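MYB21 (Trichomonas vaginalis, PDB 3OSG) binds promoter DNA through its R2R3 Myb domain and probably acts as a nuclear transcription factor for RNA polymerase II genes. Local coordinates at residues 12-22 / 40-51. Residues are numbered along the deposited sequence; the frame is centred on the assembly and turned at random.
Sequences QKFTPEEDEML and FPNRNARQCRDR. With nucleotides of chain B.
Two arginines of segment 40-51, Arg43 and Arg51, sandwich the Phe14 ring, and each holds a carboxylate of helix 16-29. On one face the Arg43 guanidinium lies stacked, its plane 20° from the ring and its CZ 4.0 Å from the ring centroid, a cation-pi contact, with its edge turned to Glu18. The opposite face takes Arg51 CG, a CH-pi contact 3.6 Å from the centroid; a bend at chi2 (60°) then carries the rest of Arg51 beyond the ring to Asp19.

Both grips are side-on and bidentate. Arg43 NE meets Glu18 OE2 at 3.2 Å, nearly straight at 170° but from above the carboxylate plane, while NH2 meets OE1 on its syn side. Arg51 gives NE to Asp19 OD1 and NH2 to OD2, the latter at 2.8 Å. Arg43 also ties down the loop: NH1 donates to Gln12 O at 2.9 Å, lying above that carbonyl's plane, and NH2 adds a weak bond to Lys13 O. Glu18 OE1 additionally accepts from Thr15 N through its anti lone pair, and Thr15 OG1 accepts from Glu18 N, completing a capping box.

Farther along the helix, Met21 makes a Met-aromatic contact, its CE 4.0 Å from the Phe40 centroid, with Cys48 SG toward the rim of the opposite face; Leu22 CD1 packs on Arg51 CB.

Several further donors bind the DNA. Gln12 N and Gln47 NE2 bind the DC7 phosphate of chain B, Phe14 N and Arg51 NH1 that of DT6, and Arg46, held by Asp50, reads N7 and O6 of DG8 from recognition helix 45-56 of this Myb-like DNA-binding domain. The chemistry is consistent with Asp19 placing Arg51 NH1, and the Arg43-tied loop placing Phe14 N, for the same phosphate.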
ATOM      1  N   GLN A  12     -10.186  -7.078   7.192  1.00 23.14           N
ATOM      2  CA  GLN A  12     -11.192  -6.023   7.077  1.00 28.65           C
ATOM      3  C   GLN A  12     -10.732  -4.998   6.042  1.00 23.63           C
ATOM      4  O   GLN A  12      -9.844  -4.187   6.315  1.00 24.05           O
ATOM      5  CB  GLN A  12     -11.438  -5.362   8.448  1.00 23.13           C
ATOM      6  CG  GLN A  12     -11.973  -6.333   9.510  1.00 22.23           C
ATOM      7  CD  GLN A  12     -13.440  -6.697   9.273  1.00 23.11           C
ATOM      8  OE1 GLN A  12     -14.231  -5.860   8.858  1.00 22.00           O
ATOM      9  NE2 GLN A  12     -13.798  -7.932   9.550  1.00 24.02           N
ATOM     10  N   LYS A  13     -11.317  -5.048   4.849  1.00 20.18           N
ATOM     11  CA  LYS A  13     -10.955  -4.137   3.762  1.00 25.51           C
ATOM     12  C   LYS A  13     -11.586  -2.769   3.974  1.00 28.84           C
ATOM     13  O   LYS A  13     -12.730  -2.682   4.405  1.00 28.54           O
ATOM     14  CB  LYS A  13     -11.459  -4.686   2.422  1.00 32.84           C
ATOM     15  CG  LYS A  13     -11.068  -6.136   2.118  1.00 35.93           C
ATOM     16  CD  LYS A  13      -9.687  -6.241   1.472  1.00 29.51           C
ATOM     17  CE  LYS A  13      -9.492  -7.623   0.859  1.00 37.04           C
ATOM     18  NZ  LYS A  13      -8.443  -7.657  -0.207  1.00 35.87           N
ATOM     19  N   PHE A  14     -10.858  -1.703   3.666  1.00 22.11           N
ATOM     20  CA  PHE A  14     -11.448  -0.372   3.672  1.00 24.67           C
ATOM     21  C   PHE A  14     -12.498  -0.250   2.571  1.00 31.66           C
ATOM     22  O   PHE A  14     -12.261  -0.633   1.424  1.00 27.74           O
ATOM     23  CB  PHE A  14     -10.388   0.699   3.452  1.00 26.75           C
ATOM     24  CG  PHE A  14      -9.740   1.169   4.711  1.00 26.08           C
ATOM     25  CD1 PHE A  14      -8.878   0.341   5.405  1.00 21.35           C
ATOM     26  CD2 PHE A  14      -9.989   2.443   5.195  1.00 25.09           C
ATOM     27  CE1 PHE A  14      -8.288   0.769   6.556  1.00 23.46           C
ATOM     28  CE2 PHE A  14      -9.414   2.871   6.353  1.00 25.26           C
ATOM     29  CZ  PHE A  14      -8.560   2.039   7.041  1.00 23.76           C
ATOM     30  N   THR A  15     -13.653   0.297   2.932  1.00 30.27           N
ATOM     31  CA  THR A  15     -14.709   0.598   1.970  1.00 31.52           C
ATOM     32  C   THR A  15     -14.402   1.923   1.282  1.00 27.80           C
ATOM     33  O   THR A  15     -13.574   2.690   1.759  1.00 30.17           O
ATOM     34  CB  THR A  15     -16.044   0.744   2.682  1.00 31.77           C
ATOM     35  OG1 THR A  15     -15.997   1.909   3.518  1.00 35.48           O
ATOM     36  CG2 THR A  15     -16.310  -0.470   3.535  1.00 30.94           C
ATOM     37  N   PRO A  16     -15.091   2.215   0.165  1.00 31.21           N
ATOM     38  CA  PRO A  16     -14.880   3.480  -0.547  1.00 32.88           C
ATOM     39  C   PRO A  16     -15.248   4.659   0.343  1.00 31.92           C
ATOM     40  O   PRO A  16     -14.643   5.731   0.269  1.00 37.48           O
ATOM     41  CB  PRO A  16     -15.858   3.384  -1.731  1.00 39.37           C
ATOM     42  CG  PRO A  16     -16.178   1.930  -1.857  1.00 36.80           C
ATOM     43  CD  PRO A  16     -16.148   1.406  -0.460  1.00 34.70           C
ATOM     44  N   GLU A  17     -16.237   4.440   1.196  1.00 33.08           N
ATOM     45  CA  GLU A  17     -16.688   5.453   2.144  1.00 33.02           C
ATOM     46  C   GLU A  17     -15.647   5.725   3.240  1.00 32.68           C
ATOM     47  O   GLU A  17     -15.343   6.882   3.552  1.00 32.70           O
ATOM     48  CB  GLU A  17     -18.038   5.034   2.748  1.00 38.71           C
ATOM     49  CG  GLU A  17     -19.245   5.121   1.768  1.00 40.61           C
ATOM     50  CD  GLU A  17     -19.347   3.952   0.770  1.00 48.98           C
ATOM     51  OE1 GLU A  17     -18.426   3.104   0.717  1.00 44.10           O
ATOM     52  OE2 GLU A  17     -20.369   3.881   0.035  1.00 46.94           O
ATOM     53  N   GLU A  18     -15.096   4.665   3.821  1.00 34.13           N
ATOM     54  CA  GLU A  18     -14.025   4.817   4.813  1.00 29.11           C
ATOM     55  C   GLU A  18     -12.812   5.506   4.212  1.00 28.62           C
ATOM     56  O   GLU A  18     -12.144   6.280   4.872  1.00 31.42           O
ATOM     57  CB  GLU A  18     -13.598   3.456   5.354  1.00 31.38           C
ATOM     58  CG  GLU A  18     -14.503   2.908   6.417  1.00 34.42           C
ATOM     59  CD  GLU A  18     -14.119   1.503   6.845  1.00 37.67           C
ATOM     60  OE1 GLU A  18     -13.893   0.642   5.958  1.00 33.10           O
ATOM     61  OE2 GLU A  18     -14.052   1.260   8.072  1.00 39.27           O
ATOM     62  N   ASP A  19     -12.515   5.195   2.958  1.00 29.21           N
ATOM     63  CA  ASP A  19     -11.417   5.833   2.252  1.00 30.46           C
ATOM     64  C   ASP A  19     -11.661   7.343   2.184  1.00 34.94           C
ATOM     65  O   ASP A  19     -10.765   8.141   2.470  1.00 30.92           O
ATOM     66  CB  ASP A  19     -11.277   5.244   0.842  1.00 30.73           C
ATOM     67  CG  ASP A  19     -10.628   3.861   0.844  1.00 34.28           C
ATOM     68  OD1 ASP A  19     -10.044   3.471   1.880  1.00 30.77           O
ATOM     69  OD2 ASP A  19     -10.688   3.168  -0.194  1.00 34.13           O
ATOM     70  N   GLU A  20     -12.883   7.722   1.813  1.00 39.44           N
ATOM     71  CA  GLU A  20     -13.258   9.132   1.752  1.00 40.69           C
ATOM     72  C   GLU A  20     -13.101   9.792   3.120  1.00 39.29           C
ATOM     73  O   GLU A  20     -12.419  10.807   3.254  1.00 40.84           O
ATOM     74  CB  GLU A  20     -14.687   9.294   1.238  1.00 40.46           C
ATOM     75  CG  GLU A  20     -14.777   9.320  -0.279  1.00 46.71           C
ATOM     76  CD  GLU A  20     -13.775  10.281  -0.912  1.00 52.90           C
ATOM     77  OE1 GLU A  20     -13.779  11.486  -0.559  1.00 51.11           O
ATOM     78  OE2 GLU A  20     -12.981   9.828  -1.770  1.00 56.11           O
ATOM     79  N   MET A  21     -13.743   9.199   4.121  1.00 33.93           N
ATOM     80  CA  MET A  21     -13.534   9.541   5.516  1.00 38.03           C
ATOM     81  C   MET A  21     -12.052   9.755   5.857  1.00 39.39           C
ATOM     82  O   MET A  21     -11.676  10.807   6.383  1.00 37.52           O
ATOM     83  CB  MET A  21     -14.129   8.435   6.385  1.00 36.08           C
ATOM     84  CG  MET A  21     -14.287   8.792   7.838  1.00 39.30           C
ATOM     85  SD  MET A  21     -15.576   7.807   8.634  1.00 51.25           S
ATOM     86  CE  MET A  21     -15.129   8.061  10.348  1.00 38.25           C
ATOM     87  N   LEU A  22     -11.208   8.775   5.536  1.00 35.54           N
ATOM     88  CA  LEU A  22      -9.793   8.845   5.909  1.00 32.54           C
ATOM     89  C   LEU A  22      -9.108  10.038   5.264  1.00 33.40           C
ATOM     90  O   LEU A  22      -8.331  10.747   5.910  1.00 33.50           O
ATOM     91  CB  LEU A  22      -9.062   7.554   5.518  1.00 33.04           C
ATOM     92  CG  LEU A  22      -7.894   7.076   6.398  1.00 35.08           C
ATOM     93  CD1 LEU A  22      -7.125   5.931   5.750  1.00 26.13           C
ATOM     94  CD2 LEU A  22      -6.945   8.182   6.750  1.00 32.83           C
ATOM     95  N   PHE A  40     -12.802   6.469  13.711  1.00 30.53           N
ATOM     96  CA  PHE A  40     -13.195   5.230  13.035  1.00 27.62           C
ATOM     97  C   PHE A  40     -13.476   4.149  14.064  1.00 26.99           C
ATOM     98  O   PHE A  40     -12.556   3.628  14.673  1.00 27.45           O
ATOM     99  CB  PHE A  40     -12.063   4.716  12.138  1.00 28.09           C
ATOM    100  CG  PHE A  40     -11.849   5.515  10.893  1.00 25.57           C
ATOM    101  CD1 PHE A  40     -12.294   5.046   9.675  1.00 34.19           C
ATOM    102  CD2 PHE A  40     -11.189   6.725  10.937  1.00 30.03           C
ATOM    103  CE1 PHE A  40     -12.089   5.774   8.528  1.00 35.20           C
ATOM    104  CE2 PHE A  40     -10.981   7.459   9.797  1.00 33.33           C
ATOM    105  CZ  PHE A  40     -11.429   6.983   8.588  1.00 36.03           C
ATOM    106  N   PRO A  41     -14.747   3.785  14.257  1.00 30.41           N
ATOM    107  CA  PRO A  41     -15.085   2.847  15.338  1.00 31.97           C
ATOM    108  C   PRO A  41     -14.402   1.472  15.203  1.00 35.15           C
ATOM    109  O   PRO A  41     -14.098   0.822  16.214  1.00 34.44           O
ATOM    110  CB  PRO A  41     -16.608   2.716  15.225  1.00 35.57           C
ATOM    111  CG  PRO A  41     -16.923   3.127  13.820  1.00 36.65           C
ATOM    112  CD  PRO A  41     -15.926   4.185  13.471  1.00 36.66           C
ATOM    113  N   ASN A  42     -14.148   1.044  13.974  1.00 31.73           N
ATOM    114  CA  ASN A  42     -13.553  -0.272  13.760  1.00 38.12           C
ATOM    115  C   ASN A  42     -12.107  -0.252  13.253  1.00 33.17           C
ATOM    116  O   ASN A  42     -11.626  -1.258  12.742  1.00 35.67           O
ATOM    117  CB  ASN A  42     -14.415  -1.079  12.783  1.00 36.24           C
ATOM    118  CG  ASN A  42     -15.859  -1.217  13.247  1.00 46.92           C
ATOM    119  OD1 ASN A  42     -16.125  -1.706  14.351  1.00 47.02           O
ATOM    120  ND2 ASN A  42     -16.802  -0.801  12.393  1.00 48.72           N
ATOM    121  N   ARG A  43     -11.416   0.878  13.385  1.00 27.64           N
ATOM    122  CA  ARG A  43     -10.059   0.988  12.855  1.00 27.16           C
ATOM    123  C   ARG A  43      -9.074   1.506  13.903  1.00 28.91           C
ATOM    124  O   ARG A  43      -9.402   2.385  14.699  1.00 23.33           O
ATOM    125  CB  ARG A  43     -10.031   1.934  11.650  1.00 24.78           C
ATOM    126  CG  ARG A  43     -10.929   1.503  10.484  1.00 28.31           C
ATOM    127  CD  ARG A  43     -10.437   0.222   9.827  1.00 26.47           C
ATOM    128  NE  ARG A  43     -11.309  -0.182   8.728  1.00 29.36           N
ATOM    129  CZ  ARG A  43     -11.085  -1.241   7.969  1.00 29.56           C
ATOM    130  NH1 ARG A  43     -10.006  -1.978   8.200  1.00 30.42           N
ATOM    131  NH2 ARG A  43     -11.930  -1.555   6.989  1.00 29.32           N
ATOM    132  N   ASN A  44      -7.861   0.970  13.899  1.00 25.76           N
ATOM    133  CA  ASN A  44      -6.824   1.485  14.780  1.00 24.12           C
ATOM    134  C   ASN A  44      -5.850   2.394  14.020  1.00 22.83           C
ATOM    135  O   ASN A  44      -6.006   2.608  12.809  1.00 20.13           O
ATOM    136  CB  ASN A  44      -6.085   0.330  15.445  1.00 25.20           C
ATOM    137  CG  ASN A  44      -5.380  -0.553  14.440  1.00 24.57           C
ATOM    138  OD1 ASN A  44      -4.861  -0.067  13.444  1.00 22.74           O
ATOM    139  ND2 ASN A  44      -5.353  -1.853  14.701  1.00 26.15           N
ATOM    140  N   ALA A  45      -4.849   2.932  14.719  1.00 19.74           N
ATOM    141  CA  ALA A  45      -3.919   3.883  14.103  1.00 23.53           C
ATOM    142  C   ALA A  45      -3.126   3.234  12.967  1.00 23.23           C
ATOM    143  O   ALA A  45      -2.918   3.842  11.913  1.00 18.32           O
ATOM    144  CB  ALA A  45      -2.958   4.469  15.151  1.00 22.28           C
ATOM    145  N   ARG A  46      -2.677   2.005  13.204  1.00 20.26           N
ATOM    146  CA  ARG A  46      -1.889   1.254  12.226  1.00 23.89           C
ATOM    147  C   ARG A  46      -2.657   1.058  10.914  1.00 19.91           C
ATOM    148  O   ARG A  46      -2.113   1.233   9.823  1.00 21.15           O
ATOM    149  CB  ARG A  46      -1.552  -0.115  12.808  1.00 26.07           C
ATOM    150  CG  ARG A  46      -0.599  -0.923  12.001  1.00 25.31           C
ATOM    151  CD  ARG A  46      -1.299  -2.009  11.183  1.00 23.05           C
ATOM    152  NE  ARG A  46      -0.300  -2.538  10.272  1.00 20.15           N
ATOM    153  CZ  ARG A  46       0.310  -3.711  10.385  1.00 22.81           C
ATOM    154  NH1 ARG A  46      -0.017  -4.579  11.338  1.00 20.47           N
ATOM    155  NH2 ARG A  46       1.237  -4.018   9.505  1.00 20.45           N
ATOM    156  N   GLN A  47      -3.921   0.673  11.025  1.00 19.10           N
ATOM    157  CA  GLN A  47      -4.737   0.459   9.846  1.00 20.16           C
ATOM    158  C   GLN A  47      -4.918   1.731   9.040  1.00 21.32           C
ATOM    159  O   GLN A  47      -4.829   1.707   7.818  1.00 18.52           O
ATOM    160  CB  GLN A  47      -6.092  -0.116  10.231  1.00 20.90           C
ATOM    161  CG  GLN A  47      -6.037  -1.551  10.744  1.00 21.13           C
ATOM    162  CD  GLN A  47      -7.378  -2.002  11.264  1.00 24.85           C
ATOM    163  OE1 GLN A  47      -7.927  -1.397  12.188  1.00 24.75           O
ATOM    164  NE2 GLN A  47      -7.931  -3.049  10.661  1.00 22.56           N
ATOM    165  N   CYS A  48      -5.165   2.853   9.709  1.00 19.02           N
ATOM    166  CA  CYS A  48      -5.354   4.108   8.983  1.00 21.15           C
ATOM    167  C   CYS A  48      -4.045   4.558   8.327  1.00 20.79           C
ATOM    168  O   CYS A  48      -4.027   5.004   7.184  1.00 24.52           O
ATOM    169  CB  CYS A  48      -5.909   5.215   9.908  1.00 24.30           C
ATOM    170  SG  CYS A  48      -7.603   4.887  10.499  1.00 27.16           S
ATOM    171  N   ARG A  49      -2.944   4.444   9.047  1.00 20.61           N
ATOM    172  CA  ARG A  49      -1.667   4.853   8.493  1.00 22.19           C
ATOM    173  C   ARG A  49      -1.334   4.025   7.252  1.00 20.76           C
ATOM    174  O   ARG A  49      -0.917   4.574   6.240  1.00 22.27           O
ATOM    175  CB  ARG A  49      -0.553   4.727   9.527  1.00 19.57           C
ATOM    176  CG  ARG A  49       0.810   5.157   9.000  1.00 23.12           C
ATOM    177  CD  ARG A  49       1.873   5.193  10.108  1.00 29.98           C
ATOM    178  NE  ARG A  49       2.071   3.865  10.667  1.00 31.79           N
ATOM    179  CZ  ARG A  49       1.675   3.481  11.879  1.00 34.81           C
ATOM    180  NH1 ARG A  49       1.087   4.341  12.705  1.00 37.58           N
ATOM    181  NH2 ARG A  49       1.878   2.225  12.271  1.00 37.30           N
ATOM    182  N   ASP A  50      -1.519   2.711   7.328  1.00 21.58           N
ATOM    183  CA  ASP A  50      -1.176   1.843   6.198  1.00 21.48           C
ATOM    184  C   ASP A  50      -2.030   2.157   4.975  1.00 23.11           C
ATOM    185  O   ASP A  50      -1.533   2.239   3.853  1.00 25.93           O
ATOM    186  CB  ASP A  50      -1.374   0.362   6.552  1.00 22.24           C
ATOM    187  CG  ASP A  50      -0.255  -0.216   7.415  1.00 25.52           C
ATOM    188  OD1 ASP A  50       0.770   0.457   7.669  1.00 23.09           O
ATOM    189  OD2 ASP A  50      -0.409  -1.386   7.836  1.00 21.95           O
ATOM    190  N   ARG A  51      -3.329   2.304   5.186  1.00 19.84           N
ATOM    191  CA  ARG A  51      -4.232   2.598   4.094  1.00 20.70           C
ATOM    192  C   ARG A  51      -3.839   3.903   3.409  1.00 24.89           C
ATOM    193  O   ARG A  51      -3.753   3.971   2.184  1.00 24.53           O
ATOM    194  CB  ARG A  51      -5.673   2.649   4.587  1.00 21.95           C
ATOM    195  CG  ARG A  51      -6.696   2.793   3.461  1.00 22.66           C
ATOM    196  CD  ARG A  51      -6.628   1.625   2.463  1.00 21.42           C
ATOM    197  NE  ARG A  51      -7.596   1.813   1.392  1.00 22.50           N
ATOM    198  CZ  ARG A  51      -7.641   1.100   0.274  1.00 28.26           C
ATOM    199  NH1 ARG A  51      -6.758   0.131   0.063  1.00 21.15           N
ATOM    200  NH2 ARG A  51      -8.582   1.359  -0.635  1.00 26.80           N
TER
ATOM    201  P    DC B   7      -6.752  -5.862   8.519  1.00 22.73           P
ATOM    202  OP1  DC B   7      -8.036  -6.433   8.929  1.00 20.10           O
ATOM    203  OP2  DC B   7      -6.435  -4.430   8.696  1.00 23.21           O
ATOM    204  O5'  DC B   7      -5.596  -6.711   9.226  1.00 18.90           O
ATOM    205  C5'  DC B   7      -5.728  -8.117   9.344  1.00 20.58           C
ATOM    206  C4'  DC B   7      -4.423  -8.760   9.781  1.00 21.38           C
ATOM    207  O4'  DC B   7      -3.373  -8.600   8.776  1.00 20.51           O
ATOM    208  C3'  DC B   7      -3.851  -8.259  11.109  1.00 25.55           C
ATOM    209  O3'  DC B   7      -3.505  -9.438  11.845  1.00 34.20           O
ATOM    210  C2'  DC B   7      -2.637  -7.453  10.669  1.00 23.72           C
ATOM    211  C1'  DC B   7      -2.174  -8.231   9.433  1.00 20.40           C
ATOM    212  N1   DC B   7      -1.281  -7.498   8.480  1.00 16.72           N
ATOM    213  C2   DC B   7      -0.213  -8.180   7.933  1.00 18.02           C
ATOM    214  O2   DC B   7      -0.049  -9.349   8.253  1.00 20.38           O
ATOM    215  N3   DC B   7       0.612  -7.560   7.066  1.00 18.68           N
ATOM    216  C4   DC B   7       0.419  -6.297   6.735  1.00 17.17           C
ATOM    217  N4   DC B   7       1.288  -5.752   5.873  1.00 18.84           N
ATOM    218  C5   DC B   7      -0.673  -5.559   7.281  1.00 18.69           C
ATOM    219  C6   DC B   7      -1.491  -6.202   8.135  1.00 18.89           C
ATOM    220  P    DT B   6      -6.815  -2.668   2.271  1.00 20.63           P
ATOM    221  OP1  DT B   6      -8.241  -2.332   2.497  1.00 21.26           O
ATOM    222  OP2  DT B   6      -5.781  -1.612   2.190  1.00 19.96           O
ATOM    223  O5'  DT B   6      -6.325  -3.691   3.397  1.00 19.05           O
ATOM    224  C5'  DT B   6      -7.143  -4.814   3.734  1.00 21.62           C
ATOM    225  C4'  DT B   6      -6.403  -5.772   4.659  1.00 20.01           C
ATOM    226  O4'  DT B   6      -5.154  -6.141   4.061  1.00 18.97           O
ATOM    227  C3'  DT B   6      -6.013  -5.276   6.050  1.00 22.40           C
ATOM    228  O3'  DT B   6      -6.717  -6.119   6.943  1.00 19.61           O
ATOM    229  C2'  DT B   6      -4.484  -5.468   6.159  1.00 18.48           C
ATOM    230  C1'  DT B   6      -4.262  -6.525   5.087  1.00 19.20           C
ATOM    231  N1   DT B   6      -2.939  -6.561   4.412  1.00 19.32           N
ATOM    232  C2   DT B   6      -2.142  -7.668   4.558  1.00 17.23           C
ATOM    233  O2   DT B   6      -2.451  -8.604   5.259  1.00 18.31           O
ATOM    234  N3   DT B   6      -0.957  -7.636   3.874  1.00 16.11           N
ATOM    235  C4   DT B   6      -0.500  -6.621   3.075  1.00 18.20           C
ATOM    236  O4   DT B   6       0.576  -6.701   2.516  1.00 18.41           O
ATOM    237  C5   DT B   6      -1.370  -5.467   2.952  1.00 22.72           C
ATOM    238  C7   DT B   6      -0.969  -4.284   2.101  1.00 19.04           C
ATOM    239  C6   DT B   6      -2.539  -5.496   3.620  1.00 21.06           C
ATOM    240  P    DG B   8      -3.260  -9.472  13.435  1.00 30.27           P
ATOM    241  OP1  DG B   8      -4.197 -10.422  14.054  1.00 41.12           O
ATOM    242  OP2  DG B   8      -3.181  -8.074  13.899  1.00 31.91           O
ATOM    243  O5'  DG B   8      -1.810 -10.143  13.513  1.00 33.93           O
ATOM    244  C5'  DG B   8      -1.549 -11.324  12.784  1.00 26.32           C
ATOM    245  C4'  DG B   8      -0.182 -11.887  13.135  1.00 27.21           C
ATOM    246  O4'  DG B   8       0.832 -11.297  12.294  1.00 28.18           O
ATOM    247  C3'  DG B   8       0.297 -11.604  14.541  1.00 27.95           C
ATOM    248  O3'  DG B   8       1.159 -12.661  14.925  1.00 26.98           O
ATOM    249  C2'  DG B   8       1.022 -10.266  14.394  1.00 28.12           C
ATOM    250  C1'  DG B   8       1.667 -10.408  13.020  1.00 26.04           C
ATOM    251  N9   DG B   8       1.719  -9.202  12.194  1.00 23.88           N
ATOM    252  C8   DG B   8       0.758  -8.227  12.078  1.00 21.51           C
ATOM    253  N7   DG B   8       1.066  -7.289  11.226  1.00 18.41           N
ATOM    254  C5   DG B   8       2.297  -7.673  10.743  1.00 20.48           C
ATOM    255  C6   DG B   8       3.133  -7.047   9.794  1.00 20.16           C
ATOM    256  O6   DG B   8       2.930  -6.003   9.178  1.00 21.31           O
ATOM    257  N1   DG B   8       4.316  -7.758   9.578  1.00 19.78           N
ATOM    258  C2   DG B   8       4.636  -8.937  10.205  1.00 22.35           C
ATOM    259  N2   DG B   8       5.811  -9.473   9.857  1.00 24.13           N
ATOM    260  N3   DG B   8       3.866  -9.537  11.109  1.00 23.11           N
ATOM    261  C4   DG B   8       2.713  -8.854  11.320  1.00 22.21           C
TER